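Local structure of protein ApaG (Shewanella oneidensis, 1TZA) at residues Glu18-Pro23 and Lys27-Tyr32; Ser85-Asp90 and Phe117-Pro122. The protein is of unknown function but belongs to the ApaG family, with an E-set (immunoglobulin-like) beta-sandwich domain, and is paired with a second subunit in the crystal assembly. All blocks are in the same frame, centred on the assembly; numbering follows the deposited sequence.

Contact 1: Glu18-Pro23 and Lys27-Tyr32; sequences EQQSSP and KYLFSY
With CG anti to the backbone N (chi1 -158°), Q19 runs out extended on the same face as Y28, and Y28, its ring carbon CG beside its own backbone N (chi1 -54°), lies alongside it pointing the same way. The Q19 amide stands almost perpendicular to the ring plane, 86° apart, and NE2 comes 3.7 Å from Y28 CE2. The backbones pair antiparallel. L29 N donates to E18 O at 2.9 Å, and the return bond from E18 N to L29 O is weak. Q20 N reaches K27 O at 2.8 Å, straight at the hydrogen but from above the carbonyl plane. One step further a hydroxyl replaces the backbone as acceptor: S21 OG accepts the N-H of K27, with 2.7 Å between S21 OG and K27 N, which extends the pairing past the last strand residue, Q19. The aliphatic part of K27 lies against the Q20 peptide, CD 3.4 Å from Q20 O. On the other face, the E18 carboxylate turns to the second subunit, bonding S85 OG and V69 N there. The two segments form the turn end of the hairpin of strands 8-19 and 28-38, whose second strand pairs on its far edge with strand 79-89.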
ATOM      1  N   GLU A  18      -4.700  -1.529  -6.026  1.00  3.72           N
ATOM      2  CA  GLU A  18      -6.150  -1.573  -6.100  1.00  3.99           C
ATOM      3  C   GLU A  18      -6.764  -0.205  -6.325  1.00  5.51           C
ATOM      4  O   GLU A  18      -6.169   0.821  -5.988  1.00  7.46           O
ATOM      5  CB  GLU A  18      -6.665  -2.170  -4.789  1.00  2.60           C
ATOM      6  CG  GLU A  18      -8.155  -2.422  -4.688  1.00  3.67           C
ATOM      7  CD  GLU A  18      -8.528  -2.984  -3.331  1.00  2.47           C
ATOM      8  OE1 GLU A  18      -8.352  -2.270  -2.317  1.00  1.00           O
ATOM      9  OE2 GLU A  18      -8.982  -4.143  -3.272  1.00  3.51           O
ATOM     10  N   GLN A  19      -7.957  -0.196  -6.906  1.00  6.65           N
ATOM     11  CA  GLN A  19      -8.675   1.049  -7.149  1.00  9.48           C
ATOM     12  C   GLN A  19      -9.344   1.455  -5.829  1.00 10.07           C
ATOM     13  O   GLN A  19      -9.917   0.614  -5.135  1.00 10.50           O
ATOM     14  CB  GLN A  19      -9.739   0.829  -8.224  1.00  9.84           C
ATOM     15  CG  GLN A  19     -10.192   2.090  -8.947  1.00 14.35           C
ATOM     16  CD  GLN A  19     -11.203   1.801 -10.046  1.00 15.09           C
ATOM     17  OE1 GLN A  19     -12.381   1.552  -9.779  1.00 17.44           O
ATOM     18  NE2 GLN A  19     -10.741   1.818 -11.290  1.00 15.79           N
ATOM     19  N   GLN A  20      -9.265   2.733  -5.475  1.00  9.83           N
ATOM     20  CA  GLN A  20      -9.886   3.204  -4.241  1.00 10.33           C
ATOM     21  C   GLN A  20     -10.896   4.293  -4.557  1.00 11.80           C
ATOM     22  O   GLN A  20     -11.244   5.094  -3.690  1.00 13.46           O
ATOM     23  CB  GLN A  20      -8.830   3.766  -3.285  1.00  7.87           C
ATOM     24  CG  GLN A  20      -7.709   2.802  -2.992  1.00  7.90           C
ATOM     25  CD  GLN A  20      -8.219   1.468  -2.501  1.00  9.30           C
ATOM     26  OE1 GLN A  20      -7.559   0.439  -2.665  1.00  9.47           O
ATOM     27  NE2 GLN A  20      -9.400   1.474  -1.893  1.00  8.85           N
ATOM     28  N   SER A  21     -11.381   4.304  -5.793  1.00 11.48           N
ATOM     29  CA  SER A  21     -12.328   5.323  -6.239  1.00 14.83           C
ATOM     30  C   SER A  21     -13.730   5.366  -5.618  1.00 16.29           C
ATOM     31  O   SER A  21     -14.346   4.338  -5.341  1.00 15.64           O
ATOM     32  CB  SER A  21     -12.485   5.255  -7.761  1.00 12.18           C
ATOM     33  OG  SER A  21     -11.322   5.695  -8.421  1.00 13.97           O
ATOM     34  N   SER A  22     -14.219   6.586  -5.415  1.00 19.63           N
ATOM     35  CA  SER A  22     -15.566   6.817  -4.906  1.00 24.15           C
ATOM     36  C   SER A  22     -16.330   7.259  -6.161  1.00 26.47           C
ATOM     37  O   SER A  22     -15.717   7.618  -7.164  1.00 26.79           O
ATOM     38  CB  SER A  22     -15.570   7.937  -3.866  1.00 24.17           C
ATOM     39  OG  SER A  22     -15.309   9.186  -4.481  1.00 29.27           O
ATOM     40  N   PRO A  23     -17.669   7.248  -6.126  1.00 29.22           N
ATOM     41  CA  PRO A  23     -18.482   7.648  -7.281  1.00 31.67           C
ATOM     42  C   PRO A  23     -17.977   8.784  -8.182  1.00 32.24           C
ATOM     43  O   PRO A  23     -18.239   8.770  -9.386  1.00 34.54           O
ATOM     44  CB  PRO A  23     -19.831   7.966  -6.648  1.00 32.03           C
ATOM     45  CG  PRO A  23     -19.912   6.930  -5.573  1.00 31.40           C
ATOM     46  CD  PRO A  23     -18.527   6.987  -4.956  1.00 29.68           C
ATOM     47  N   LYS A  27      -9.300   7.232  -7.560  1.00 15.21           N
ATOM     48  CA  LYS A  27      -8.142   6.998  -6.704  1.00 13.90           C
ATOM     49  C   LYS A  27      -7.528   5.660  -7.091  1.00 11.51           C
ATOM     50  O   LYS A  27      -8.237   4.667  -7.262  1.00  9.62           O
ATOM     51  CB  LYS A  27      -8.546   6.953  -5.224  1.00 15.50           C
ATOM     52  CG  LYS A  27      -9.082   8.255  -4.653  1.00 17.44           C
ATOM     53  CD  LYS A  27      -9.652   8.018  -3.250  1.00 20.13           C
ATOM     54  CE  LYS A  27     -10.471   9.208  -2.750  1.00 22.20           C
ATOM     55  NZ  LYS A  27      -9.644  10.426  -2.506  1.00 22.59           N
ATOM     56  N   TYR A  28      -6.209   5.634  -7.225  1.00  9.41           N
ATOM     57  CA  TYR A  28      -5.517   4.412  -7.593  1.00  7.08           C
ATOM     58  C   TYR A  28      -4.348   4.175  -6.647  1.00  6.31           C
ATOM     59  O   TYR A  28      -3.434   4.998  -6.564  1.00  5.10           O
ATOM     60  CB  TYR A  28      -5.033   4.508  -9.041  1.00  8.23           C
ATOM     61  CG  TYR A  28      -6.139   4.847 -10.006  1.00  6.02           C
ATOM     62  CD1 TYR A  28      -6.491   6.172 -10.262  1.00  8.23           C
ATOM     63  CD2 TYR A  28      -6.861   3.841 -10.641  1.00  6.69           C
ATOM     64  CE1 TYR A  28      -7.543   6.488 -11.130  1.00  7.15           C
ATOM     65  CE2 TYR A  28      -7.913   4.143 -11.505  1.00  7.02           C
ATOM     66  CZ  TYR A  28      -8.246   5.466 -11.745  1.00  8.18           C
ATOM     67  OH  TYR A  28      -9.291   5.762 -12.586  1.00  9.82           O
ATOM     68  N   LEU A  29      -4.393   3.053  -5.925  1.00  5.22           N
ATOM     69  CA  LEU A  29      -3.350   2.701  -4.964  1.00  4.18           C
ATOM     70  C   LEU A  29      -2.192   1.930  -5.600  1.00  3.58           C
ATOM     71  O   LEU A  29      -2.379   0.862  -6.184  1.00  2.15           O
ATOM     72  CB  LEU A  29      -3.931   1.878  -3.804  1.00  1.25           C
ATOM     73  CG  LEU A  29      -2.891   1.310  -2.817  1.00  4.44           C
ATOM     74  CD1 LEU A  29      -2.194   2.462  -2.075  1.00  3.82           C
ATOM     75  CD2 LEU A  29      -3.559   0.376  -1.815  1.00  1.00           C
ATOM     76  N   PHE A  30      -0.994   2.486  -5.468  1.00  3.26           N
ATOM     77  CA  PHE A  30       0.216   1.879  -6.007  1.00  4.16           C
ATOM     78  C   PHE A  30       1.195   1.571  -4.886  1.00  2.99           C
ATOM     79  O   PHE A  30       1.196   2.223  -3.850  1.00  4.59           O
ATOM     80  CB  PHE A  30       0.919   2.843  -6.970  1.00  3.05           C
ATOM     81  CG  PHE A  30       0.249   2.977  -8.307  1.00  8.37           C
ATOM     82  CD1 PHE A  30       0.490   2.039  -9.319  1.00  7.98           C
ATOM     83  CD2 PHE A  30      -0.593   4.060  -8.576  1.00  4.72           C
ATOM     84  CE1 PHE A  30      -0.098   2.182 -10.583  1.00  8.27           C
ATOM     85  CE2 PHE A  30      -1.186   4.212  -9.833  1.00  5.52           C
ATOM     86  CZ  PHE A  30      -0.934   3.271 -10.840  1.00  4.59           C
ATOM     87  N   SER A  31       2.031   0.571  -5.101  1.00  2.82           N
ATOM     88  CA  SER A  31       3.063   0.251  -4.140  1.00  3.56           C
ATOM     89  C   SER A  31       4.356   0.414  -4.921  1.00  6.38           C
ATOM     90  O   SER A  31       4.374   0.245  -6.149  1.00  4.38           O
ATOM     91  CB  SER A  31       2.963  -1.197  -3.651  1.00  4.16           C
ATOM     92  OG  SER A  31       3.317  -2.124  -4.669  1.00  4.07           O
ATOM     93  N   TYR A  32       5.422   0.784  -4.217  1.00  7.21           N
ATOM     94  CA  TYR A  32       6.733   0.895  -4.836  1.00  9.46           C
ATOM     95  C   TYR A  32       7.757   0.287  -3.879  1.00 10.31           C
ATOM     96  O   TYR A  32       7.685   0.479  -2.660  1.00 11.15           O
ATOM     97  CB  TYR A  32       7.083   2.354  -5.195  1.00  8.61           C
ATOM     98  CG  TYR A  32       7.041   3.353  -4.061  1.00  6.12           C
ATOM     99  CD1 TYR A  32       8.050   3.401  -3.106  1.00  4.77           C
ATOM    100  CD2 TYR A  32       5.998   4.269  -3.965  1.00  5.30           C
ATOM    101  CE1 TYR A  32       8.025   4.343  -2.082  1.00  5.16           C
ATOM    102  CE2 TYR A  32       5.958   5.208  -2.959  1.00  3.32           C
ATOM    103  CZ  TYR A  32       6.975   5.244  -2.016  1.00  6.40           C
ATOM    104  OH  TYR A  32       6.938   6.185  -1.016  1.00  6.68           O
TER

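Contact 2: Ser85-Asp90 and Phe117-Pro122; sequences SGTVLD and FRLATP
L119 CD1 touches both T87 and L89, and this single methyl carries the tight part of the contact. T87 CG2 lies 3.6 Å and L89 CD1 3.9 Å from L119 CD1; L89 CD1 also lies 4.0 Å from L119 CB, so it covers the root of the side chain as well as its end. In both leucines CG lies beside the backbone N (chi1 -71° in L89, -68° in L119) and the chain runs on extended, and the two side chains cross at about a right angle. T87 turns its methyl rather than its hydroxyl to L119. The contact is purely apolar, and the main chains stay well apart, with L89 CA 8.7 Å from L119 CA. This spacing is that of two sheets packed face to face in a beta sandwich. The outward-facing side of 117-122 is looser: A120 points away from the opposing segment, and R118 is exposed, with A120 CB over one face of its guanidinium group. V88 also points away from 117-122, but packs on V88 of the second subunit. F30 of strand 28-38 touches both leucines, T14 of strand 8-19 and M96 of strand 93-104 touch L119, and strand 79-89 thus faces strand 109-120 across the core.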
ATOM      1  N   SER A  85       6.693   0.940   0.125  1.00  8.86           N
ATOM      2  CA  SER A  85       5.720   1.918   0.583  1.00  6.84           C
ATOM      3  C   SER A  85       4.709   2.048  -0.549  1.00  4.47           C
ATOM      4  O   SER A  85       4.617   1.163  -1.381  1.00  4.99           O
ATOM      5  CB  SER A  85       6.378   3.263   0.868  1.00  6.82           C
ATOM      6  OG  SER A  85       5.432   4.152   1.447  1.00  7.70           O
ATOM      7  N   GLY A  86       3.953   3.134  -0.586  1.00  3.46           N
ATOM      8  CA  GLY A  86       2.976   3.281  -1.646  1.00  3.58           C
ATOM      9  C   GLY A  86       2.417   4.684  -1.754  1.00  5.13           C
ATOM     10  O   GLY A  86       2.775   5.573  -0.982  1.00  3.70           O
ATOM     11  N   THR A  87       1.533   4.886  -2.721  1.00  5.30           N
ATOM     12  CA  THR A  87       0.924   6.189  -2.901  1.00  7.28           C
ATOM     13  C   THR A  87      -0.373   6.034  -3.670  1.00  6.24           C
ATOM     14  O   THR A  87      -0.551   5.057  -4.400  1.00  5.59           O
ATOM     15  CB  THR A  87       1.845   7.137  -3.686  1.00  9.35           C
ATOM     16  OG1 THR A  87       1.284   8.453  -3.673  1.00 13.79           O
ATOM     17  CG2 THR A  87       1.983   6.672  -5.127  1.00  6.72           C
ATOM     18  N   VAL A  88      -1.275   6.999  -3.500  1.00  5.55           N
ATOM     19  CA  VAL A  88      -2.566   6.986  -4.181  1.00  4.90           C
ATOM     20  C   VAL A  88      -2.634   8.109  -5.209  1.00  4.68           C
ATOM     21  O   VAL A  88      -2.459   9.271  -4.862  1.00  4.78           O
ATOM     22  CB  VAL A  88      -3.731   7.182  -3.182  1.00  6.72           C
ATOM     23  CG1 VAL A  88      -5.042   7.346  -3.943  1.00  5.77           C
ATOM     24  CG2 VAL A  88      -3.822   5.995  -2.243  1.00  3.32           C
ATOM     25  N   LEU A  89      -2.886   7.774  -6.472  1.00  5.12           N
ATOM     26  CA  LEU A  89      -2.979   8.803  -7.508  1.00  4.99           C
ATOM     27  C   LEU A  89      -4.418   9.032  -7.930  1.00  3.65           C
ATOM     28  O   LEU A  89      -5.247   8.134  -7.812  1.00  2.59           O
ATOM     29  CB  LEU A  89      -2.188   8.410  -8.753  1.00  5.60           C
ATOM     30  CG  LEU A  89      -0.667   8.408  -8.707  1.00 10.08           C
ATOM     31  CD1 LEU A  89      -0.150   8.056 -10.103  1.00 10.58           C
ATOM     32  CD2 LEU A  89      -0.146   9.774  -8.266  1.00  7.97           C
ATOM     33  N   ASP A  90      -4.709  10.230  -8.433  1.00  2.86           N
ATOM     34  CA  ASP A  90      -6.057  10.521  -8.906  1.00  5.74           C
ATOM     35  C   ASP A  90      -6.194  10.158 -10.386  1.00  4.04           C
ATOM     36  O   ASP A  90      -7.259  10.331 -10.976  1.00  7.40           O
ATOM     37  CB  ASP A  90      -6.442  11.995  -8.670  1.00  5.41           C
ATOM     38  CG  ASP A  90      -5.421  12.970  -9.224  1.00 10.49           C
ATOM     39  OD1 ASP A  90      -4.648  12.600 -10.137  1.00 11.04           O
ATOM     40  OD2 ASP A  90      -5.404  14.123  -8.749  1.00 12.82           O
ATOM     41  N   PHE A 117      10.388   7.492 -12.166  1.00  8.16           N
ATOM     42  CA  PHE A 117       9.841   6.194 -12.529  1.00  7.74           C
ATOM     43  C   PHE A 117       8.321   6.350 -12.600  1.00  8.49           C
ATOM     44  O   PHE A 117       7.739   7.202 -11.929  1.00  8.95           O
ATOM     45  CB  PHE A 117      10.254   5.108 -11.509  1.00  6.60           C
ATOM     46  CG  PHE A 117       9.823   5.390 -10.093  1.00  4.52           C
ATOM     47  CD1 PHE A 117       8.544   5.043  -9.651  1.00  5.96           C
ATOM     48  CD2 PHE A 117      10.701   5.988  -9.195  1.00  3.72           C
ATOM     49  CE1 PHE A 117       8.143   5.288  -8.323  1.00  6.58           C
ATOM     50  CE2 PHE A 117      10.313   6.241  -7.867  1.00  5.37           C
ATOM     51  CZ  PHE A 117       9.028   5.886  -7.434  1.00  5.46           C
ATOM     52  N   ARG A 118       7.692   5.523 -13.423  1.00  8.98           N
ATOM     53  CA  ARG A 118       6.259   5.579 -13.645  1.00 10.33           C
ATOM     54  C   ARG A 118       5.407   4.759 -12.704  1.00 11.11           C
ATOM     55  O   ARG A 118       5.886   3.861 -12.011  1.00 11.25           O
ATOM     56  CB  ARG A 118       5.954   5.125 -15.070  1.00 13.18           C
ATOM     57  CG  ARG A 118       6.738   3.876 -15.470  1.00 18.19           C
ATOM     58  CD  ARG A 118       5.900   2.604 -15.513  1.00 20.08           C
ATOM     59  NE  ARG A 118       5.058   2.550 -16.702  1.00 19.43           N
ATOM     60  CZ  ARG A 118       4.703   1.424 -17.312  1.00 20.03           C
ATOM     61  NH1 ARG A 118       5.120   0.255 -16.847  1.00 19.56           N
ATOM     62  NH2 ARG A 118       3.932   1.467 -18.393  1.00 18.94           N
ATOM     63  N   LEU A 119       4.127   5.104 -12.696  1.00  9.37           N
ATOM     64  CA  LEU A 119       3.116   4.409 -11.926  1.00  7.73           C
ATOM     65  C   LEU A 119       2.034   4.256 -12.984  1.00  5.58           C
ATOM     66  O   LEU A 119       1.579   5.242 -13.547  1.00  8.14           O
ATOM     67  CB  LEU A 119       2.625   5.272 -10.758  1.00  7.63           C
ATOM     68  CG  LEU A 119       3.633   5.530  -9.628  1.00  8.84           C
ATOM     69  CD1 LEU A 119       3.024   6.434  -8.560  1.00 10.38           C
ATOM     70  CD2 LEU A 119       4.050   4.209  -9.020  1.00  7.03           C
ATOM     71  N   ALA A 120       1.647   3.029 -13.296  1.00  4.08           N
ATOM     72  CA  ALA A 120       0.623   2.848 -14.307  1.00  5.96           C
ATOM     73  C   ALA A 120      -0.172   1.576 -14.100  1.00  7.79           C
ATOM     74  O   ALA A 120       0.383   0.531 -13.741  1.00  8.48           O
ATOM     75  CB  ALA A 120       1.257   2.860 -15.713  1.00  4.02           C
ATOM     76  N   THR A 121      -1.482   1.670 -14.313  1.00  9.57           N
ATOM     77  CA  THR A 121      -2.338   0.509 -14.174  1.00 11.68           C
ATOM     78  C   THR A 121      -1.985  -0.354 -15.367  1.00 14.92           C
ATOM     79  O   THR A 121      -1.798   0.154 -16.463  1.00 15.60           O
ATOM     80  CB  THR A 121      -3.827   0.890 -14.213  1.00 10.02           C
ATOM     81  OG1 THR A 121      -4.079   1.757 -15.330  1.00 10.91           O
ATOM     82  CG2 THR A 121      -4.222   1.588 -12.914  1.00  8.71           C
ATOM     83  N   PRO A 122      -1.884  -1.672 -15.173  1.00 18.24           N
ATOM     84  CA  PRO A 122      -1.535  -2.540 -16.303  1.00 20.50           C
ATOM     85  C   PRO A 122      -2.363  -2.347 -17.576  1.00 20.83           C
ATOM     86  O   PRO A 122      -3.574  -2.090 -17.522  1.00 20.79           O
ATOM     87  CB  PRO A 122      -1.679  -3.944 -15.716  1.00 21.19           C
ATOM     88  CG  PRO A 122      -2.735  -3.757 -14.634  1.00 22.39           C
ATOM     89  CD  PRO A 122      -2.296  -2.462 -13.999  1.00 19.49           C
TER

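Contact 1 closes before contact 2 opens along the chain, and their centres lie about 8 Å apart, on the same side of the chain's centre. They meet through the three-stranded sheet: strand 28-38, the second half of the hairpin in contact 1, is the middle strand and pairs with strand 79-89 of contact 2, with Y28 N 2.7 Å from L89 O and F30 N 2.8 Å from T87 O. Contact 1 thus links neighbours within one sheet, whereas contact 2 joins that sheet to strand 109-120 of the other, where F30 CE1 also packs 3.3 Å from A120 N. Both contacts include strands of a sheet that meets the second subunit through both its outer strands, 8-19 and 79-89.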